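Local coordinates for ylmH (Streptococcus pneumoniae, PDB 2FPH), which is a cell division protein that probably binds nucleic acid through an RRM-like domain, at residues 33-38 against 66-71; 86-91 against 153-158; 117-122 against 129-134. All blocks are in the same frame, centred on the assembly; numbering follows the deposited sequence.

Contact 1 (33-38 against 66-71)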
loop_
_atom_site.group_PDB
_atom_site.type_symbol
_atom_site.label_atom_id
_atom_site.label_comp_id
_atom_site.label_asym_id
_atom_site.label_seq_id
_atom_site.Cartn_x
_atom_site.Cartn_y
_atom_site.Cartn_z
ATOM N N THR A 33 -6.144 -6.343 -0.139
ATOM C CA THR A 33 -5.540 -6.064 -1.408
ATOM C C THR A 33 -4.095 -5.637 -1.270
ATOM O O THR A 33 -3.605 -5.261 -0.155
ATOM C CB THR A 33 -6.267 -4.924 -2.163
ATOM O OG1 THR A 33 -5.991 -3.627 -1.534
ATOM C CG2 THR A 33 -7.713 -5.150 -2.203
ATOM N N PRO A 34 -3.380 -5.618 -2.382
ATOM C CA PRO A 34 -2.071 -4.973 -2.383
ATOM C C PRO A 34 -2.231 -3.471 -2.313
ATOM O O PRO A 34 -3.346 -2.941 -2.337
ATOM C CB PRO A 34 -1.516 -5.323 -3.753
ATOM C CG PRO A 34 -2.428 -6.276 -4.341
ATOM C CD PRO A 34 -3.709 -6.200 -3.688
ATOM N N PHE A 35 -1.107 -2.753 -2.347
ATOM C CA PHE A 35 -1.243 -1.300 -2.506
ATOM C C PHE A 35 -1.803 -0.927 -3.891
ATOM O O PHE A 35 -1.338 -1.440 -4.923
ATOM C CB PHE A 35 0.051 -0.581 -2.251
ATOM C CG PHE A 35 0.437 -0.522 -0.809
ATOM C CD1 PHE A 35 -0.026 0.535 -0.029
ATOM C CD2 PHE A 35 1.267 -1.452 -0.230
ATOM C CE1 PHE A 35 0.335 0.680 1.297
ATOM C CE2 PHE A 35 1.629 -1.328 1.150
ATOM C CZ PHE A 35 1.166 -0.214 1.892
ATOM N N ILE A 36 -2.790 -0.038 -3.866
ATOM C CA ILE A 36 -3.445 0.505 -5.073
ATOM C C ILE A 36 -3.524 2.012 -5.016
ATOM O O ILE A 36 -3.398 2.629 -3.943
ATOM C CB ILE A 36 -4.882 -0.129 -5.208
ATOM C CG1 ILE A 36 -5.811 0.211 -4.039
ATOM C CG2 ILE A 36 -4.798 -1.643 -5.383
ATOM C CD1 ILE A 36 -7.258 -0.296 -4.233
ATOM N N ASN A 37 -3.672 2.637 -6.183
ATOM C CA ASN A 37 -3.723 4.092 -6.294
ATOM C C ASN A 37 -5.126 4.647 -6.030
ATOM O O ASN A 37 -6.071 3.877 -5.827
ATOM C CB ASN A 37 -3.063 4.551 -7.625
ATOM C CG ASN A 37 -3.923 4.283 -8.838
ATOM O OD1 ASN A 37 -5.149 4.277 -8.776
ATOM N ND2 ASN A 37 -3.273 4.147 -9.991
ATOM N N PRO A 38 -5.260 5.951 -5.829
ATOM C CA PRO A 38 -6.554 6.538 -5.485
ATOM C C PRO A 38 -7.699 6.276 -6.502
ATOM O O PRO A 38 -8.822 6.071 -6.128
ATOM C CB PRO A 38 -6.214 8.008 -5.403
ATOM C CG PRO A 38 -4.805 8.004 -4.986
ATOM C CD PRO A 38 -4.182 6.970 -5.843
ATOM N N TYR A 66 -1.316 6.066 -1.963
ATOM C CA TYR A 66 -1.431 4.597 -2.080
ATOM C C TYR A 66 -2.084 4.030 -0.832
ATOM O O TYR A 66 -1.737 4.363 0.297
ATOM C CB TYR A 66 -0.063 3.968 -2.365
ATOM C CG TYR A 66 0.424 4.476 -3.676
ATOM C CD1 TYR A 66 -0.159 4.075 -4.861
ATOM C CD2 TYR A 66 1.402 5.452 -3.726
ATOM C CE1 TYR A 66 0.277 4.638 -6.107
ATOM C CE2 TYR A 66 1.804 6.037 -4.931
ATOM C CZ TYR A 66 1.265 5.624 -6.087
ATOM O OH TYR A 66 1.713 6.235 -7.221
ATOM N N VAL A 67 -2.986 3.079 -1.041
ATOM C CA VAL A 67 -3.740 2.464 0.036
ATOM C C VAL A 67 -3.852 0.986 -0.135
ATOM O O VAL A 67 -3.659 0.455 -1.212
ATOM C CB VAL A 67 -5.166 3.090 0.190
ATOM C CG1 VAL A 67 -5.084 4.520 0.496
ATOM C CG2 VAL A 67 -5.993 2.868 -1.055
ATOM N N ARG A 68 -4.152 0.295 0.952
ATOM C CA ARG A 68 -4.646 -1.084 0.842
ATOM C C ARG A 68 -6.091 -1.131 1.280
ATOM O O ARG A 68 -6.570 -0.304 2.090
ATOM C CB ARG A 68 -3.812 -2.054 1.684
ATOM C CG ARG A 68 -2.350 -2.039 1.434
ATOM C CD ARG A 68 -1.527 -3.067 2.220
ATOM N NE ARG A 68 -1.776 -4.429 1.758
ATOM C CZ ARG A 68 -1.213 -5.500 2.253
ATOM N NH1 ARG A 68 -0.403 -5.373 3.262
ATOM N NH2 ARG A 68 -1.406 -6.704 1.703
ATOM N N VAL A 69 -6.845 -2.072 0.712
ATOM C CA VAL A 69 -8.252 -2.138 0.963
ATOM C C VAL A 69 -8.599 -3.472 1.529
ATOM O O VAL A 69 -8.052 -4.529 1.137
ATOM C CB VAL A 69 -9.083 -1.844 -0.375
ATOM C CG1 VAL A 69 -10.541 -2.247 -0.331
ATOM C CG2 VAL A 69 -8.984 -0.358 -0.803
ATOM N N LEU A 70 -9.544 -3.439 2.438
ATOM C CA LEU A 70 -10.060 -4.685 2.984
ATOM C C LEU A 70 -11.483 -4.873 2.502
ATOM O O LEU A 70 -12.327 -3.978 2.615
ATOM C CB LEU A 70 -9.981 -4.602 4.480
ATOM C CG LEU A 70 -8.702 -4.890 5.188
ATOM C CD1 LEU A 70 -8.798 -4.334 6.589
ATOM C CD2 LEU A 70 -8.559 -6.471 5.096
ATOM N N LEU A 71 -11.771 -6.046 1.933
ATOM C CA LEU A 71 -13.126 -6.424 1.498
ATOM C C LEU A 71 -13.624 -7.472 2.479
ATOM O O LEU A 71 -12.867 -8.389 2.761
ATOM C CB LEU A 71 -13.052 -6.980 0.072
ATOM C CG LEU A 71 -12.597 -5.984 -1.022
ATOM C CD1 LEU A 71 -12.225 -6.580 -2.375
ATOM C CD2 LEU A 71 -13.653 -4.984 -1.261
#
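A single antiparallel bridge, Ile-36 with Val-67, and hydrogen bonds between Thr-33 and Val-69 make a short, irregular contact beside the small three-stranded sheet in the N-terminal part of YlmH, joining the loop between strand 31-32 and helix 38-50 to the segment that leads into strand 69-72. It illustrates how side-chain groups can supplement backbone bonds where a chain leaves regular strand geometry. Ile-36 and Val-67 form one antiparallel hydrogen-bonded pair, with Ile-36 N to Val-67 O at 2.8 Å. Further along, Thr-33 N donates to Val-69 O, while Val-69 N is taken up by the threonine hydroxyl: Val-69 N to Thr-33 OG1 is 2.9 Å. The hydroxyl takes the place of a backbone acceptor; OG1 sits between the backbone N and carbonyl carbon of Thr-33 (chi1 73°), from where it also donates to Pro-34 O. The Phe-35 ring lies against the aliphatic part of Arg-68 in a CH-pi contact, with Arg-68 CG 3.7 Å from the ring centroid and almost directly over it. Elsewhere, Ile-36 CD1 meets Val-69 CG2 at 3.8 Å, the two side chains at about a right angle, and Leu-44 of helix 38-50 packs on Thr-33 and Val-69. Asn-37 lays its CB against Tyr-66 CE1, while its OD1 caps Gln-40 N at the start of that helix. Arg-68 bends at chi3 (70°) to bring its guanidinium edge to a backbone carbonyl: NE donates in plane to Thr-33 O at 2.8 Å, and NH2 adds a weak bond to the same oxygen.

Contact 2 (86-91 against 153-158)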
loop_
_atom_site.group_PDB
_atom_site.type_symbol
_atom_site.label_atom_id
_atom_site.label_comp_id
_atom_site.label_asym_id
_atom_site.label_seq_id
_atom_site.Cartn_x
_atom_site.Cartn_y
_atom_site.Cartn_z
ATOM N N SER A 86 3.232 -1.303 7.680
ATOM C CA SER A 86 4.278 -0.880 8.624
ATOM C C SER A 86 4.790 0.490 8.146
ATOM O O SER A 86 4.886 0.725 6.930
ATOM C CB SER A 86 5.411 -1.894 8.567
ATOM O OG SER A 86 6.429 -1.698 9.530
ATOM N N LEU A 87 5.081 1.413 9.056
ATOM C CA LEU A 87 5.769 2.624 8.653
ATOM C C LEU A 87 7.236 2.396 8.970
ATOM O O LEU A 87 7.566 2.084 10.118
ATOM C CB LEU A 87 5.276 3.863 9.392
ATOM C CG LEU A 87 5.807 5.268 9.105
ATOM C CD1 LEU A 87 5.562 5.800 7.744
ATOM C CD2 LEU A 87 5.268 6.270 10.150
ATOM N N GLN A 88 8.114 2.628 7.997
ATOM C CA GLN A 88 9.552 2.526 8.223
ATOM C C GLN A 88 10.199 3.877 8.013
ATOM O O GLN A 88 10.066 4.480 6.950
ATOM C CB GLN A 88 10.196 1.495 7.258
ATOM C CG GLN A 88 9.685 0.075 7.465
ATOM C CD GLN A 88 10.122 -0.515 8.784
ATOM O OE1 GLN A 88 11.329 -0.590 9.082
ATOM N NE2 GLN A 88 9.148 -0.972 9.581
ATOM N N GLU A 89 10.909 4.331 9.048
ATOM C CA GLU A 89 11.812 5.463 8.905
ATOM C C GLU A 89 13.080 5.026 8.213
ATOM O O GLU A 89 13.671 3.995 8.560
ATOM C CB GLU A 89 12.225 6.019 10.257
ATOM C CG GLU A 89 12.968 7.329 10.107
ATOM C CD GLU A 89 12.100 8.552 10.292
ATOM O OE1 GLU A 89 11.015 8.450 10.913
ATOM O OE2 GLU A 89 12.548 9.626 9.832
ATOM N N ILE A 90 13.503 5.829 7.246
ATOM C CA ILE A 90 14.737 5.565 6.493
ATOM C C ILE A 90 15.765 6.413 7.208
ATOM O O ILE A 90 15.892 7.600 6.902
ATOM C CB ILE A 90 14.608 5.939 5.006
ATOM C CG1 ILE A 90 13.506 5.103 4.326
ATOM C CG2 ILE A 90 15.907 5.646 4.263
ATOM C CD1 ILE A 90 13.161 5.468 2.891
ATOM N N VAL A 91 16.414 5.807 8.209
ATOM C CA VAL A 91 17.386 6.478 9.067
ATOM C C VAL A 91 18.723 6.673 8.312
ATOM O O VAL A 91 19.418 5.723 7.958
ATOM C CB VAL A 91 17.600 5.765 10.455
ATOM C CG1 VAL A 91 18.543 6.547 11.321
ATOM C CG2 VAL A 91 16.234 5.615 11.207
ATOM N N VAL A 153 21.796 3.513 4.659
ATOM C CA VAL A 153 20.543 3.770 5.363
ATOM C C VAL A 153 20.184 2.564 6.247
ATOM O O VAL A 153 20.649 1.452 5.997
ATOM C CB VAL A 153 19.379 4.105 4.382
ATOM C CG1 VAL A 153 19.782 5.254 3.486
ATOM C CG2 VAL A 153 18.985 2.940 3.521
ATOM N N SER A 154 19.361 2.824 7.261
ATOM C CA SER A 154 18.782 1.786 8.115
ATOM C C SER A 154 17.302 1.998 8.323
ATOM O O SER A 154 16.904 3.030 8.787
ATOM C CB SER A 154 19.481 1.810 9.493
ATOM O OG SER A 154 18.938 0.838 10.385
ATOM N N LEU A 155 16.471 1.008 8.008
ATOM C CA LEU A 155 15.029 1.131 8.209
ATOM C C LEU A 155 14.622 0.723 9.624
ATOM O O LEU A 155 14.993 -0.363 10.062
ATOM C CB LEU A 155 14.282 0.228 7.244
ATOM C CG LEU A 155 14.059 0.655 5.807
ATOM C CD1 LEU A 155 13.197 -0.348 5.114
ATOM C CD2 LEU A 155 13.392 1.965 5.676
ATOM N N GLU A 156 13.852 1.579 10.300
ATOM C CA GLU A 156 13.274 1.291 11.616
ATOM C C GLU A 156 11.778 1.555 11.651
ATOM O O GLU A 156 11.333 2.540 11.091
ATOM C CB GLU A 156 13.912 2.218 12.631
ATOM C CG GLU A 156 15.399 1.948 12.869
ATOM C CD GLU A 156 16.023 2.973 13.778
ATOM O OE1 GLU A 156 15.290 3.715 14.470
ATOM O OE2 GLU A 156 17.254 3.056 13.787
ATOM N N GLU A 157 11.040 0.697 12.364
ATOM C CA GLU A 157 9.601 0.881 12.681
ATOM C C GLU A 157 9.325 2.219 13.394
ATOM O O GLU A 157 10.017 2.562 14.377
ATOM C CB GLU A 157 9.149 -0.238 13.635
ATOM C CG GLU A 157 8.224 -1.347 13.120
ATOM C CD GLU A 157 6.767 -0.938 12.937
ATOM O OE1 GLU A 157 6.397 0.218 13.271
ATOM O OE2 GLU A 157 5.991 -1.783 12.420
ATOM N N ARG A 158 8.352 2.974 12.913
ATOM C CA ARG A 158 7.802 4.158 13.583
ATOM C C ARG A 158 6.264 4.073 13.672
ATOM O O ARG A 158 5.633 3.622 12.719
ATOM C CB ARG A 158 8.079 5.416 12.774
ATOM C CG ARG A 158 9.517 5.781 12.599
ATOM C CD ARG A 158 10.114 6.373 13.833
ATOM N NE ARG A 158 11.324 5.657 14.183
ATOM C CZ ARG A 158 12.548 6.125 14.059
ATOM N NH1 ARG A 158 12.799 7.355 13.620
ATOM N NH2 ARG A 158 13.544 5.342 14.404
#
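Strands 86-91 and 154-157 run antiparallel, their directions 143° apart, with Glu-89 and Val-91 forming hydrogen-bonded pairs with Glu-156 and Ser-154; beyond the Glu-89 and Glu-156 pair, Arg-158 N donates to Leu-87 O. On one face of this RRM-like sheet, Ile-90 and Leu-155 lie side by side, pointing the same way. The fit is tight at Ile-90 CG1 to Leu-155 CD2, 3.4 Å, and Phe-141 of helix 138-144 covers Leu-155. Ile-90 CG2 also lies beside Val-153. Gln-88, on the same face, bends at chi2 (-68°), which turns its amide back along its own strand so that NE2 donates to Ser-86 OG at 2.8 Å; its OE1 is bonded to Gln-142. Ser-86 OG in turn donates to Glu-157 OE2 at 2.9 Å, arriving from above the carboxylate plane. The opposite face carries Glu-89, whose CB lies 3.6 Å above the guanidinium plane of Arg-158, offset toward its rim. Glu-89 OE1 forms a salt bridge with Arg-158 NH1 at 3.4 Å and also accepts from Gln-130 NE2. The Ile-90 and Leu-155 face is thus apolar at one end and polar at the other, while on the opposite side the arginine would be expected to offset the charge of Glu-89.

Contact 3 (117-122 against 129-134)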
loop_
_atom_site.group_PDB
_atom_site.type_symbol
_atom_site.label_atom_id
_atom_site.label_comp_id
_atom_site.label_asym_id
_atom_site.label_seq_id
_atom_site.Cartn_x
_atom_site.Cartn_y
_atom_site.Cartn_z
ATOM N N LYS A 117 3.457 -2.758 -5.933
ATOM C CA LYS A 117 2.276 -3.190 -5.149
ATOM C C LYS A 117 2.593 -3.592 -3.693
ATOM O O LYS A 117 1.628 -3.784 -2.857
ATOM C CB LYS A 117 1.525 -4.348 -5.823
ATOM C CG LYS A 117 0.629 -3.939 -6.969
ATOM C CD LYS A 117 -0.830 -4.363 -6.831
ATOM C CE LYS A 117 -1.874 -3.292 -7.180
ATOM N NZ LYS A 117 -2.996 -3.880 -8.020
ATOM N N LEU A 118 3.889 -3.749 -3.366
ATOM C CA LEU A 118 4.298 -4.218 -2.008
ATOM C C LEU A 118 4.577 -3.051 -1.048
ATOM O O LEU A 118 4.874 -3.273 0.129
ATOM C CB LEU A 118 5.575 -5.107 -2.017
ATOM C CG LEU A 118 5.487 -6.406 -2.830
ATOM C CD1 LEU A 118 6.830 -7.096 -2.817
ATOM C CD2 LEU A 118 4.384 -7.286 -2.238
ATOM N N PHE A 119 4.468 -1.838 -1.535
ATOM C CA PHE A 119 4.655 -0.646 -0.719
ATOM C C PHE A 119 3.777 0.468 -1.224
ATOM O O PHE A 119 3.283 0.427 -2.364
ATOM C CB PHE A 119 6.120 -0.189 -0.635
ATOM C CG PHE A 119 6.773 0.211 -1.930
ATOM C CD1 PHE A 119 7.258 -0.756 -2.806
ATOM C CD2 PHE A 119 6.921 1.558 -2.284
ATOM C CE1 PHE A 119 7.794 -0.397 -4.012
ATOM C CE2 PHE A 119 7.520 1.908 -3.468
ATOM C CZ PHE A 119 7.968 0.930 -4.333
ATOM N N GLY A 120 3.615 1.464 -0.371
ATOM C CA GLY A 120 2.750 2.584 -0.678
ATOM C C GLY A 120 3.599 3.826 -0.827
ATOM O O GLY A 120 4.559 3.840 -1.594
ATOM N N ASP A 121 3.252 4.833 -0.051
ATOM C CA ASP A 121 3.850 6.133 -0.161
ATOM C C ASP A 121 5.257 6.139 0.342
ATOM O O ASP A 121 5.598 5.496 1.358
ATOM C CB ASP A 121 3.075 7.150 0.692
ATOM C CG ASP A 121 1.681 7.461 0.172
ATOM O OD1 ASP A 121 1.257 7.012 -0.897
ATOM O OD2 ASP A 121 0.966 8.269 0.780
ATOM N N ILE A 122 6.090 6.894 -0.360
ATOM C CA ILE A 122 7.400 7.285 0.167
ATOM C C ILE A 122 7.284 8.783 0.477
ATOM O O ILE A 122 6.844 9.560 -0.369
ATOM C CB ILE A 122 8.488 7.019 -0.876
ATOM C CG1 ILE A 122 8.738 5.529 -1.120
ATOM C CG2 ILE A 122 9.816 7.726 -0.513
ATOM C CD1 ILE A 122 9.363 5.329 -2.527
ATOM N N ALA A 129 13.012 10.745 5.949
ATOM C CA ALA A 129 12.325 9.994 4.921
ATOM C C ALA A 129 11.740 8.779 5.580
ATOM O O ALA A 129 12.275 8.276 6.575
ATOM C CB ALA A 129 13.246 9.565 3.816
ATOM N N GLN A 130 10.600 8.384 5.026
ATOM C CA GLN A 130 9.859 7.212 5.469
ATOM C C GLN A 130 9.272 6.469 4.295
ATOM O O GLN A 130 9.077 7.023 3.238
ATOM C CB GLN A 130 8.722 7.558 6.421
ATOM C CG GLN A 130 9.221 8.200 7.737
ATOM C CD GLN A 130 8.085 8.803 8.531
ATOM O OE1 GLN A 130 6.999 9.054 7.973
ATOM N NE2 GLN A 130 8.313 9.027 9.825
ATOM N N ILE A 131 8.959 5.193 4.504
ATOM C CA ILE A 131 8.163 4.418 3.548
ATOM C C ILE A 131 7.136 3.539 4.262
ATOM O O ILE A 131 7.444 3.013 5.339
ATOM C CB ILE A 131 9.153 3.609 2.646
ATOM C CG1 ILE A 131 8.400 2.898 1.532
ATOM C CG2 ILE A 131 10.054 2.656 3.499
ATOM C CD1 ILE A 131 9.247 2.241 0.564
ATOM N N MET A 132 5.916 3.464 3.685
ATOM C CA MET A 132 4.822 2.619 4.131
ATOM C C MET A 132 4.927 1.316 3.345
ATOM O O MET A 132 4.967 1.345 2.108
ATOM C CB MET A 132 3.488 3.308 3.796
ATOM C CG MET A 132 3.406 4.692 4.366
ATOM S SD MET A 132 1.730 5.462 4.355
ATOM C CE MET A 132 1.842 6.375 5.780
ATOM N N ILE A 133 5.081 0.204 4.046
ATOM C CA ILE A 133 5.250 -1.118 3.404
ATOM C C ILE A 133 4.272 -2.153 3.840
ATOM O O ILE A 133 3.665 -2.028 4.877
ATOM C CB ILE A 133 6.672 -1.665 3.664
ATOM C CG1 ILE A 133 6.853 -2.008 5.162
ATOM C CG2 ILE A 133 7.712 -0.662 3.132
ATOM C CD1 ILE A 133 8.004 -2.917 5.391
ATOM N N ASN A 134 4.104 -3.169 3.021
ATOM C CA ASN A 134 3.336 -4.381 3.361
ATOM C C ASN A 134 4.183 -5.130 4.392
ATOM O O ASN A 134 5.295 -5.463 4.115
ATOM C CB ASN A 134 3.181 -5.177 2.081
ATOM C CG ASN A 134 2.568 -6.565 2.281
ATOM O OD1 ASN A 134 2.611 -7.142 3.356
ATOM N ND2 ASN A 134 1.900 -7.060 1.222
HETATM O O HOH W 1 1.022 -5.765 -0.977
#
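Strands 119-122 and 130-134 form an antiparallel hairpin, their axes 172° apart, in which a beta bulge shifts the register by one residue between the Phe-119 to Ile-133 and Ile-122 to Ile-131 pairs. The backbone bonds bracket the irregularity: Gly-120 N donates to Met-132 O at 2.8 Å, whereas Met-132 N turns to Asp-121 O at 3.1 Å, so that Met-132 bonds to two successive residues of the other strand. Ile-131 makes two of the three apolar side-chain contacts. Its extended chain (chi1 -174°) brings CD1 to touch both Ile-122 CG1 and Phe-119 CD2, each at 3.7 Å. The two isoleucines lie alongside each other, but the phenylalanine ring crosses the Ile-131 chain at a slant, while Phe-119 CB rests 4.1 Å from Ile-133 CG2. Ile-104 of helix 97-105 and Phe-141 of helix 138-144 both touch Phe-119 and Ile-131, placing this face in the core of the RRM-like fold. At the far end, Asn-134 N bonds to Leu-118 O, and a water spans from Lys-117 O (2.8 Å) to Asn-134 ND2 (2.7 Å); Asn-134 OD1 accepts from Gln-136 N. The Asp-121 carboxylate accepts from Tyr-66 N and Glu-65 N. The bulged hairpin therefore combines an apolar helix-facing side with a buried acid whose two oxygens are held by backbone N-H groups, an arrangement that would favour its ionised form.

Overall arrangement
The three contacts follow the two-part build of the chain. Contact 1 closes first, in the N-terminal part of the chain, beside a three-stranded sheet; contact 3 is nested in the loop closed by contact 2, and both belong to the five-stranded sheet of the putative RNA-binding domain. There strands 130-134 and 85-91 are neighbours, joined by Gln-88 N to Ile-131 O at 2.8 Å, and the contact centres are about 10 Å apart. Contacts 1 and 2, about 21 Å apart between centres, do not touch. Contact 3 touches contact 1 through Phe-35 N to Lys-117 O at 3.0 Å, so the segment leading into the edge strand bonds directly to the N-terminal part, consistent with a defined relative placement of the two.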